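PDB 2WNY: conserved protein from Methanothermobacter thermautotrophicus, which is of unknown function but belongs to the DUF54 family, is linked to the exosome superoperon and probably binds RNA. Local coordinates for residues E74-R79 / L95-Q100; R31-G36 / I116-K121; Y13-Y18 / E24-A29. The protein carries 1 engineered substitution. One frame throughout, in Å; residues are numbered along the deposited sequence.

In the fold
The three contacts use one antiparallel sheet, in which strand 115-122 lies between strands 8-17 and 92-98. Contacts 1 and 2 have centres about 11 Å apart. Backbone bonds join them, L118 N lying 2.7 Å from L95 O, and L97 CD1 packs 3.8 Å from V33 CG1. Contacts 2 and 3 are also about 11 Å apart, centre to centre, with H117 N 2.8 Å from C14 O. Contacts 1 and 3 are about 17 Å apart, yet K99 bridges them, its NZ lying 2.8 Å from M16 O. No active site is defined. The bound nickel ion is remote, about 14 Å from the side chain of M16.

Contact 1: residues E74-R79 / L95-Q100; sequences EVFRGR and LRLDKQ
The F76 ring is turned beside its own backbone N (chi1 -67°), while L95 sends CG anti to its N (chi1 179°). The two side chains come from opposite directions. CE2 of F76 lies 3.7 Å from CD2 of L95, and this methyl meets the ring obliquely. L97 adds a looser touch, with its CD2 4.4 Å from CZ of F76, at the ring edge and near its plane. The meeting across the segments is wholly apolar and buried.

The ring is also held from its own segment. CG1 of V75 stands 3.5 Å above the ring plane, over the centre of one face. The guanidinium of R79 turns a face to the ring, with CE1 of F76 4.0 Å above its plane. NH1 of R79 makes only a weak bond to O of V75; NE forms a salt bridge with E82. The chain can fold back here because F76 to R79 form a type II turn, closed by R79 N to F76 O. The contact sets the C-terminal end of helix 62-76 against strand 92-98, with F72, L83 and L140 also packing around F76.

Contact 2: residues R31-G36 / I116-K121; sequences RNVIPG and IHLKIK
V33 forks between two residues of strand 115-122, one methyl for each. Its CG1 is anti to the backbone N (chi1 175°) and lies 3.9 Å from CD1 of L118. Its CG2, beside the backbone N, lies 3.9 Å from CD1 of I116. The I116 pair meets tip to tip. For that, I116 stretches out its longer branch: CD1 is anti to CA about the CB-CG1 bond (chi2 -170°), so the terminal methyl leads. L118 comes to V33 at a slant. Its two methyls are shared, since CD2 takes the end of I34, whose CD1 is 4.2 Å away. I34 is extended too (chi2 170°), which carries CD1 that far. H117 and K119 leave the strand on the other face of the sheet.

The segment 31-36 is a loop between helix 23-30 and strand 40-45. It rests on the sheet face also covered by A102 of helix 99-103 and F68 of helix 62-76. N32, next to V33, ties the loop elsewhere, through ND2 to A102 O and through its own O to NE1 of W107. The touching groups are all methyls on buried aliphatic residues, so fit and exclusion of water, and not directed bonds, hold the loop to the strand here.

Contact 3: residues Y13-Y18 / E24-A29; sequences YCLMVY and EKVIEA. Engineered in segment 13-18: C14 (natural residue Arg).
L15 and V17 of strand 8-17 pack against V26 of helix 23-30 in a beta-alpha unit. The strand belongs to the antiparallel sheet, and the helix that follows it in sequence turns back over one sheet face. The two short axes approach to 9.0 Å at 157°, so strand and helix run nearly antiparallel. The CA atoms of V17 and V26, the nearest pair, are 6.8 Å apart.

V26 carries the helix side of the contact. Its CB already meets the strand, 4.1 Å from CG2 of V17. From CB the chain forks. CG1 takes the position anti to the backbone N (chi1 177°) and goes down among the strand residues. There it lies 3.9 Å from CG2 of V17, whose side chain crosses it at a slant. It also lies 3.5 Å from CD1 of L15, a close apolar touch, and 3.8 Å from the backbone O of M16. CG2 of V26, beside the backbone N, takes a looser place, 4.2 Å from CG2 of V17.

L15 slides past V26 in the opposite direction. Its CG sits between the backbone N and the carbonyl carbon (chi1 72°), and from there the branch reaches across to the helix, CD1 leading. C14, an engineered residue, and the M16 side chain lie on the other sheet face, near V54 and I52 of strand 51-59. K99 of helix 99-103 packs on both L15 and V26, and its NZ forms salt bridges with E21 and D114. The leucine also reaches the helix backbone itself: CD1 of L15 is 3.8 Å from O of V26.

Contact 1: residues E74-R79 / L95-Q100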
loop_
_atom_site.group_PDB
_atom_site.type_symbol
_atom_site.label_atom_id
_atom_site.label_comp_id
_atom_site.label_asym_id
_atom_site.label_seq_id
_atom_site.Cartn_x
_atom_site.Cartn_y
_atom_site.Cartn_z
ATOM N N GLU A 74 -4.086 11.986 -6.095
ATOM C CA GLU A 74 -5.076 12.036 -7.189
ATOM C C GLU A 74 -6.228 11.068 -6.894
ATOM O O GLU A 74 -7.403 11.415 -7.023
ATOM C CB GLU A 74 -4.452 11.661 -8.540
ATOM C CG GLU A 74 -3.262 12.497 -8.966
ATOM C CD GLU A 74 -2.441 11.843 -10.077
ATOM O OE1 GLU A 74 -2.695 10.663 -10.427
ATOM O OE2 GLU A 74 -1.531 12.521 -10.602
ATOM N N VAL A 75 -5.871 9.859 -6.478
ATOM C CA VAL A 75 -6.849 8.807 -6.199
ATOM C C VAL A 75 -7.793 9.215 -5.053
ATOM O O VAL A 75 -9.006 9.126 -5.192
ATOM C CB VAL A 75 -6.143 7.444 -5.902
ATOM C CG1 VAL A 75 -7.130 6.389 -5.392
ATOM C CG2 VAL A 75 -5.418 6.931 -7.155
ATOM N N PHE A 76 -7.229 9.702 -3.949
ATOM C CA PHE A 76 -7.980 9.845 -2.698
ATOM C C PHE A 76 -8.418 11.262 -2.300
ATOM O O PHE A 76 -9.019 11.454 -1.227
ATOM C CB PHE A 76 -7.234 9.119 -1.565
ATOM C CG PHE A 76 -7.210 7.635 -1.741
ATOM C CD1 PHE A 76 -8.408 6.918 -1.786
ATOM C CD2 PHE A 76 -6.001 6.946 -1.892
ATOM C CE1 PHE A 76 -8.417 5.544 -1.963
ATOM C CE2 PHE A 76 -5.978 5.549 -2.067
ATOM C CZ PHE A 76 -7.187 4.843 -2.105
ATOM N N ARG A 77 -8.133 12.242 -3.165
ATOM C CA ARG A 77 -8.653 13.612 -3.041
ATOM C C ARG A 77 -10.156 13.511 -2.785
ATOM O O ARG A 77 -10.860 12.838 -3.545
ATOM C CB ARG A 77 -8.368 14.385 -4.344
ATOM C CG ARG A 77 -9.013 15.784 -4.515
ATOM C CD ARG A 77 -8.297 16.887 -3.742
ATOM N NE ARG A 77 -6.865 16.961 -4.042
ATOM C CZ ARG A 77 -5.994 17.744 -3.401
ATOM N NH1 ARG A 77 -6.396 18.545 -2.414
ATOM N NH2 ARG A 77 -4.714 17.730 -3.752
ATOM N N GLY A 78 -10.620 14.122 -1.692
ATOM C CA GLY A 78 -12.035 14.121 -1.306
ATOM C C GLY A 78 -12.611 12.774 -0.899
ATOM O O GLY A 78 -13.824 12.609 -0.826
ATOM N N ARG A 79 -11.743 11.805 -0.632
ATOM C CA ARG A 79 -12.194 10.483 -0.244
ATOM C C ARG A 79 -11.630 10.121 1.127
ATOM O O ARG A 79 -11.337 8.947 1.414
ATOM C CB ARG A 79 -11.775 9.459 -1.311
ATOM C CG ARG A 79 -12.573 9.556 -2.599
ATOM C CD ARG A 79 -12.022 8.656 -3.674
ATOM N NE ARG A 79 -12.181 7.241 -3.328
ATOM C CZ ARG A 79 -11.777 6.225 -4.087
ATOM N NH1 ARG A 79 -11.171 6.446 -5.245
ATOM N NH2 ARG A 79 -11.980 4.979 -3.687
ATOM N N LEU A 95 -3.593 0.313 4.030
ATOM C CA LEU A 95 -4.405 0.411 2.831
ATOM C C LEU A 95 -4.233 -0.849 2.004
ATOM O O LEU A 95 -3.109 -1.228 1.651
ATOM C CB LEU A 95 -3.982 1.643 2.025
ATOM C CG LEU A 95 -4.723 1.879 0.714
ATOM C CD1 LEU A 95 -6.234 2.051 0.957
ATOM C CD2 LEU A 95 -4.122 3.087 0.003
ATOM N N ARG A 96 -5.357 -1.495 1.716
ATOM C CA ARG A 96 -5.382 -2.676 0.861
ATOM C C ARG A 96 -6.041 -2.321 -0.461
ATOM O O ARG A 96 -7.131 -1.737 -0.485
ATOM C CB ARG A 96 -6.190 -3.788 1.513
ATOM C CG ARG A 96 -5.775 -4.154 2.902
ATOM C CD ARG A 96 -6.552 -5.347 3.401
ATOM N NE ARG A 96 -6.223 -5.617 4.796
ATOM C CZ ARG A 96 -6.543 -6.729 5.448
ATOM N NH1 ARG A 96 -7.217 -7.694 4.840
ATOM N NH2 ARG A 96 -6.188 -6.874 6.718
ATOM N N LEU A 97 -5.402 -2.720 -1.553
ATOM C CA LEU A 97 -5.917 -2.424 -2.887
ATOM C C LEU A 97 -6.133 -3.727 -3.639
ATOM O O LEU A 97 -5.328 -4.681 -3.505
ATOM C CB LEU A 97 -4.943 -1.513 -3.645
ATOM C CG LEU A 97 -4.645 -0.104 -3.082
ATOM C CD1 LEU A 97 -3.407 0.513 -3.750
ATOM C CD2 LEU A 97 -5.840 0.840 -3.212
ATOM N N ASP A 98 -7.222 -3.770 -4.403
ATOM C CA ASP A 98 -7.566 -4.945 -5.191
ATOM C C ASP A 98 -6.440 -5.275 -6.167
ATOM O O ASP A 98 -5.984 -4.418 -6.915
ATOM C CB ASP A 98 -8.883 -4.753 -5.952
ATOM C CG ASP A 98 -9.367 -6.043 -6.591
ATOM O OD1 ASP A 98 -10.180 -6.734 -5.967
ATOM O OD2 ASP A 98 -8.883 -6.404 -7.680
ATOM N N LYS A 99 -5.967 -6.511 -6.115
ATOM C CA LYS A 99 -4.866 -6.917 -6.964
ATOM C C LYS A 99 -5.240 -6.959 -8.450
ATOM O O LYS A 99 -4.441 -6.613 -9.295
ATOM C CB LYS A 99 -4.336 -8.274 -6.501
ATOM C CG LYS A 99 -3.098 -8.721 -7.270
ATOM C CD LYS A 99 -2.366 -9.847 -6.529
ATOM C CE LYS A 99 -3.166 -11.096 -6.603
ATOM N NZ LYS A 99 -2.587 -12.282 -5.839
ATOM N N GLN A 100 -6.460 -7.369 -8.771
ATOM C CA GLN A 100 -6.849 -7.509 -10.165
ATOM C C GLN A 100 -7.052 -6.148 -10.780
ATOM O O GLN A 100 -6.659 -5.892 -11.928
ATOM C CB GLN A 100 -8.132 -8.347 -10.284
ATOM C CG GLN A 100 -8.007 -9.787 -9.766
ATOM C CD GLN A 100 -6.818 -10.546 -10.306
ATOM O OE1 GLN A 100 -6.469 -10.471 -11.483
ATOM N NE2 GLN A 100 -6.167 -11.281 -9.424
#

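Contact 2: residues R31-G36 / I116-K121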
loop_
_atom_site.group_PDB
_atom_site.type_symbol
_atom_site.label_atom_id
_atom_site.label_comp_id
_atom_site.label_asym_id
_atom_site.label_seq_id
_atom_site.Cartn_x
_atom_site.Cartn_y
_atom_site.Cartn_z
ATOM N N ARG A 31 3.539 -2.968 -9.464
ATOM C CA ARG A 31 4.178 -1.789 -10.091
ATOM C C ARG A 31 3.204 -0.770 -10.661
ATOM O O ARG A 31 3.618 0.299 -11.117
ATOM C CB ARG A 31 5.192 -2.232 -11.148
ATOM C CG ARG A 31 6.424 -2.814 -10.474
ATOM C CD ARG A 31 7.441 -3.334 -11.445
ATOM N NE ARG A 31 8.533 -3.930 -10.677
ATOM C CZ ARG A 31 9.410 -4.804 -11.155
ATOM N NH1 ARG A 31 9.349 -5.199 -12.420
ATOM N NH2 ARG A 31 10.353 -5.285 -10.348
ATOM N N ASN A 32 1.912 -1.089 -10.633
ATOM C CA ASN A 32 0.908 -0.059 -10.890
ATOM C C ASN A 32 0.564 0.687 -9.605
ATOM O O ASN A 32 -0.204 1.630 -9.604
ATOM C CB ASN A 32 -0.334 -0.664 -11.526
ATOM C CG ASN A 32 -0.134 -0.968 -12.993
ATOM O OD1 ASN A 32 0.683 -0.336 -13.648
ATOM N ND2 ASN A 32 -0.856 -1.950 -13.506
ATOM N N VAL A 33 1.121 0.224 -8.493
ATOM C CA VAL A 33 0.898 0.880 -7.218
ATOM C C VAL A 33 2.236 1.483 -6.805
ATOM O O VAL A 33 2.310 2.651 -6.432
ATOM C CB VAL A 33 0.385 -0.116 -6.141
ATOM C CG1 VAL A 33 0.260 0.563 -4.769
ATOM C CG2 VAL A 33 -0.969 -0.741 -6.552
ATOM N N ILE A 34 3.315 0.709 -6.909
ATOM C CA ILE A 34 4.639 1.287 -6.643
ATOM C C ILE A 34 5.552 0.965 -7.810
ATOM O O ILE A 34 6.138 -0.115 -7.846
ATOM C CB ILE A 34 5.240 0.718 -5.333
ATOM C CG1 ILE A 34 4.323 0.996 -4.134
ATOM C CG2 ILE A 34 6.641 1.260 -5.096
ATOM C CD1 ILE A 34 4.723 0.260 -2.845
ATOM N N PRO A 35 5.666 1.882 -8.794
ATOM C CA PRO A 35 6.564 1.573 -9.898
ATOM C C PRO A 35 7.977 1.325 -9.393
ATOM O O PRO A 35 8.425 1.981 -8.471
ATOM C CB PRO A 35 6.524 2.860 -10.747
ATOM C CG PRO A 35 5.098 3.364 -10.515
ATOM C CD PRO A 35 4.982 3.173 -9.005
ATOM N N GLY A 36 8.653 0.360 -9.992
ATOM C CA GLY A 36 10.021 0.046 -9.621
ATOM C C GLY A 36 10.155 -0.808 -8.378
ATOM O O GLY A 36 11.274 -1.149 -7.991
ATOM N N ILE A 116 -3.188 -6.124 -2.442
ATOM C CA ILE A 116 -1.880 -5.549 -2.247
ATOM C C ILE A 116 -1.962 -4.791 -0.919
ATOM O O ILE A 116 -2.727 -3.833 -0.800
ATOM C CB ILE A 116 -1.527 -4.600 -3.398
ATOM C CG1 ILE A 116 -1.663 -5.347 -4.741
ATOM C CG2 ILE A 116 -0.099 -4.039 -3.208
ATOM C CD1 ILE A 116 -1.125 -4.600 -5.938
ATOM N N HIS A 117 -1.219 -5.246 0.091
ATOM C CA HIS A 117 -1.346 -4.634 1.413
ATOM C C HIS A 117 -0.249 -3.585 1.537
ATOM O O HIS A 117 0.930 -3.912 1.393
ATOM C CB HIS A 117 -1.162 -5.658 2.541
ATOM C CG HIS A 117 -2.222 -6.721 2.603
ATOM N ND1 HIS A 117 -2.386 -7.679 1.622
ATOM C CD2 HIS A 117 -3.127 -7.019 3.570
ATOM C CE1 HIS A 117 -3.376 -8.489 1.957
ATOM N NE2 HIS A 117 -3.842 -8.111 3.134
ATOM N N LEU A 118 -0.631 -2.349 1.817
ATOM C CA LEU A 118 0.347 -1.302 2.125
ATOM C C LEU A 118 0.267 -0.877 3.590
ATOM O O LEU A 118 -0.830 -0.651 4.141
ATOM C CB LEU A 118 0.138 -0.098 1.219
ATOM C CG LEU A 118 -0.064 -0.408 -0.268
ATOM C CD1 LEU A 118 -0.525 0.842 -0.992
ATOM C CD2 LEU A 118 1.198 -0.952 -0.893
ATOM N N LYS A 119 1.422 -0.833 4.236
ATOM C CA LYS A 119 1.526 -0.229 5.559
ATOM C C LYS A 119 2.307 1.062 5.346
ATOM O O LYS A 119 3.528 1.046 5.130
ATOM C CB LYS A 119 2.230 -1.161 6.543
ATOM C CG LYS A 119 2.396 -0.573 7.946
ATOM C CD LYS A 119 3.039 -1.557 8.918
ATOM C CE LYS A 119 4.568 -1.460 8.931
ATOM N NZ LYS A 119 5.066 -0.110 9.349
ATOM N N ILE A 120 1.593 2.172 5.363
ATOM C CA ILE A 120 2.188 3.469 5.059
ATOM C C ILE A 120 2.524 4.250 6.350
ATOM O O ILE A 120 1.620 4.680 7.085
ATOM C CB ILE A 120 1.258 4.318 4.158
ATOM C CG1 ILE A 120 0.884 3.574 2.871
ATOM C CG2 ILE A 120 1.950 5.678 3.799
ATOM C CD1 ILE A 120 -0.333 4.192 2.117
ATOM N N LYS A 121 3.822 4.438 6.614
ATOM C CA LYS A 121 4.261 5.230 7.771
ATOM C C LYS A 121 4.128 6.734 7.485
ATOM O O LYS A 121 4.980 7.350 6.838
ATOM C CB LYS A 121 5.685 4.867 8.222
ATOM C CG LYS A 121 6.055 5.434 9.624
ATOM C CD LYS A 121 7.415 4.941 10.069
ATOM C CE LYS A 121 7.853 5.619 11.357
ATOM N NZ LYS A 121 9.227 5.192 11.714
#

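Contact 3: residues Y13-Y18 / E24-A29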
loop_
_atom_site.group_PDB
_atom_site.type_symbol
_atom_site.label_atom_id
_atom_site.label_comp_id
_atom_site.label_asym_id
_atom_site.label_seq_id
_atom_site.Cartn_x
_atom_site.Cartn_y
_atom_site.Cartn_z
ATOM N N TYR A 13 5.115 -3.080 1.926
ATOM C CA TYR A 13 4.091 -3.700 1.082
ATOM C C TYR A 13 4.214 -5.206 1.115
ATOM O O TYR A 13 5.311 -5.769 1.343
ATOM C CB TYR A 13 4.111 -3.148 -0.355
ATOM C CG TYR A 13 5.379 -3.470 -1.106
ATOM C CD1 TYR A 13 5.542 -4.710 -1.741
ATOM C CD2 TYR A 13 6.415 -2.551 -1.177
ATOM C CE1 TYR A 13 6.710 -5.022 -2.414
ATOM C CE2 TYR A 13 7.574 -2.854 -1.841
ATOM C CZ TYR A 13 7.713 -4.087 -2.470
ATOM O OH TYR A 13 8.867 -4.379 -3.134
ATOM N N CYS A 14 3.065 -5.852 0.933
ATOM C CA CYS A 14 2.969 -7.281 0.927
ATOM C C CYS A 14 1.923 -7.698 -0.122
ATOM O O CYS A 14 0.853 -7.097 -0.190
ATOM C CB CYS A 14 2.528 -7.727 2.334
ATOM S SG CYS A 14 2.514 -9.439 2.526
ATOM N N LEU A 15 2.216 -8.716 -0.930
ATOM C CA LEU A 15 1.158 -9.347 -1.779
ATOM C C LEU A 15 1.542 -10.775 -2.070
ATOM O O LEU A 15 2.685 -11.183 -1.805
ATOM C CB LEU A 15 0.789 -8.546 -3.040
ATOM C CG LEU A 15 1.728 -8.430 -4.241
ATOM C CD1 LEU A 15 0.949 -7.856 -5.410
ATOM C CD2 LEU A 15 2.959 -7.588 -3.915
ATOM N N MET A 16 0.567 -11.553 -2.529
ATOM C CA MET A 16 0.730 -12.986 -2.587
ATOM C C MET A 16 0.636 -13.479 -4.003
ATOM O O MET A 16 -0.056 -12.885 -4.842
ATOM C CB MET A 16 -0.321 -13.675 -1.707
ATOM C CG MET A 16 -0.974 -12.698 -0.756
ATOM S SD MET A 16 -1.234 -13.329 0.879
ATOM C CE MET A 16 0.198 -12.608 1.664
ATOM N N VAL A 17 1.352 -14.566 -4.261
ATOM C CA VAL A 17 1.268 -15.235 -5.554
ATOM C C VAL A 17 0.798 -16.656 -5.280
ATOM O O VAL A 17 1.537 -17.456 -4.677
ATOM C CB VAL A 17 2.620 -15.299 -6.278
ATOM C CG1 VAL A 17 2.448 -15.910 -7.677
ATOM C CG2 VAL A 17 3.270 -13.904 -6.380
ATOM N N TYR A 18 -0.408 -16.961 -5.745
ATOM C CA TYR A 18 -0.962 -18.300 -5.602
ATOM C C TYR A 18 -0.461 -19.198 -6.747
ATOM O O TYR A 18 0.168 -18.727 -7.708
ATOM C CB TYR A 18 -2.490 -18.248 -5.488
ATOM C CG TYR A 18 -2.918 -17.713 -4.137
ATOM C CD1 TYR A 18 -3.186 -18.578 -3.075
ATOM C CD2 TYR A 18 -2.995 -16.338 -3.903
ATOM C CE1 TYR A 18 -3.532 -18.096 -1.822
ATOM C CE2 TYR A 18 -3.334 -15.842 -2.645
ATOM C CZ TYR A 18 -3.596 -16.717 -1.617
ATOM O OH TYR A 18 -3.917 -16.237 -0.386
ATOM N N GLU A 24 4.897 -12.699 -12.840
ATOM C CA GLU A 24 5.174 -11.464 -13.591
ATOM C C GLU A 24 3.984 -10.512 -13.632
ATOM O O GLU A 24 4.153 -9.311 -13.514
ATOM C CB GLU A 24 5.626 -11.765 -15.018
ATOM C CG GLU A 24 7.095 -12.043 -15.136
ATOM C CD GLU A 24 7.534 -12.216 -16.578
ATOM O OE1 GLU A 24 8.080 -11.241 -17.151
ATOM O OE2 GLU A 24 7.318 -13.319 -17.127
ATOM N N LYS A 25 2.783 -11.053 -13.831
ATOM C CA LYS A 25 1.563 -10.233 -13.755
ATOM C C LYS A 25 1.237 -9.723 -12.358
ATOM O O LYS A 25 0.694 -8.629 -12.222
ATOM C CB LYS A 25 0.376 -11.010 -14.304
ATOM C CG LYS A 25 0.539 -11.297 -15.778
ATOM C CD LYS A 25 -0.769 -11.682 -16.425
ATOM C CE LYS A 25 -0.926 -13.168 -16.469
ATOM N NZ LYS A 25 -2.188 -13.558 -17.140
ATOM N N VAL A 26 1.508 -10.528 -11.316
ATOM C CA VAL A 26 1.332 -10.055 -9.954
ATOM C C VAL A 26 2.269 -8.838 -9.706
ATOM O O VAL A 26 1.862 -7.830 -9.114
ATOM C CB VAL A 26 1.543 -11.181 -8.924
ATOM C CG1 VAL A 26 1.428 -10.650 -7.476
ATOM C CG2 VAL A 26 0.472 -12.300 -9.127
ATOM N N ILE A 27 3.511 -8.950 -10.163
ATOM C CA ILE A 27 4.488 -7.876 -10.002
ATOM C C ILE A 27 4.081 -6.697 -10.879
ATOM O O ILE A 27 4.187 -5.550 -10.446
ATOM C CB ILE A 27 5.923 -8.357 -10.307
ATOM C CG1 ILE A 27 6.473 -9.184 -9.125
ATOM C CG2 ILE A 27 6.844 -7.184 -10.545
ATOM C CD1 ILE A 27 7.652 -10.067 -9.496
ATOM N N GLU A 28 3.599 -6.964 -12.098
ATOM C CA GLU A 28 3.046 -5.853 -12.906
ATOM C C GLU A 28 1.959 -5.083 -12.131
ATOM O O GLU A 28 1.940 -3.850 -12.138
ATOM C CB GLU A 28 2.502 -6.352 -14.241
ATOM C CG GLU A 28 2.017 -5.254 -15.178
ATOM C CD GLU A 28 1.298 -5.818 -16.401
ATOM O OE1 GLU A 28 1.477 -7.013 -16.707
ATOM O OE2 GLU A 28 0.542 -5.070 -17.047
ATOM N N ALA A 29 1.046 -5.808 -11.478
ATOM C CA ALA A 29 0.019 -5.176 -10.638
ATOM C C ALA A 29 0.634 -4.343 -9.494
ATOM O O ALA A 29 0.264 -3.195 -9.279
ATOM C CB ALA A 29 -0.949 -6.239 -10.081
#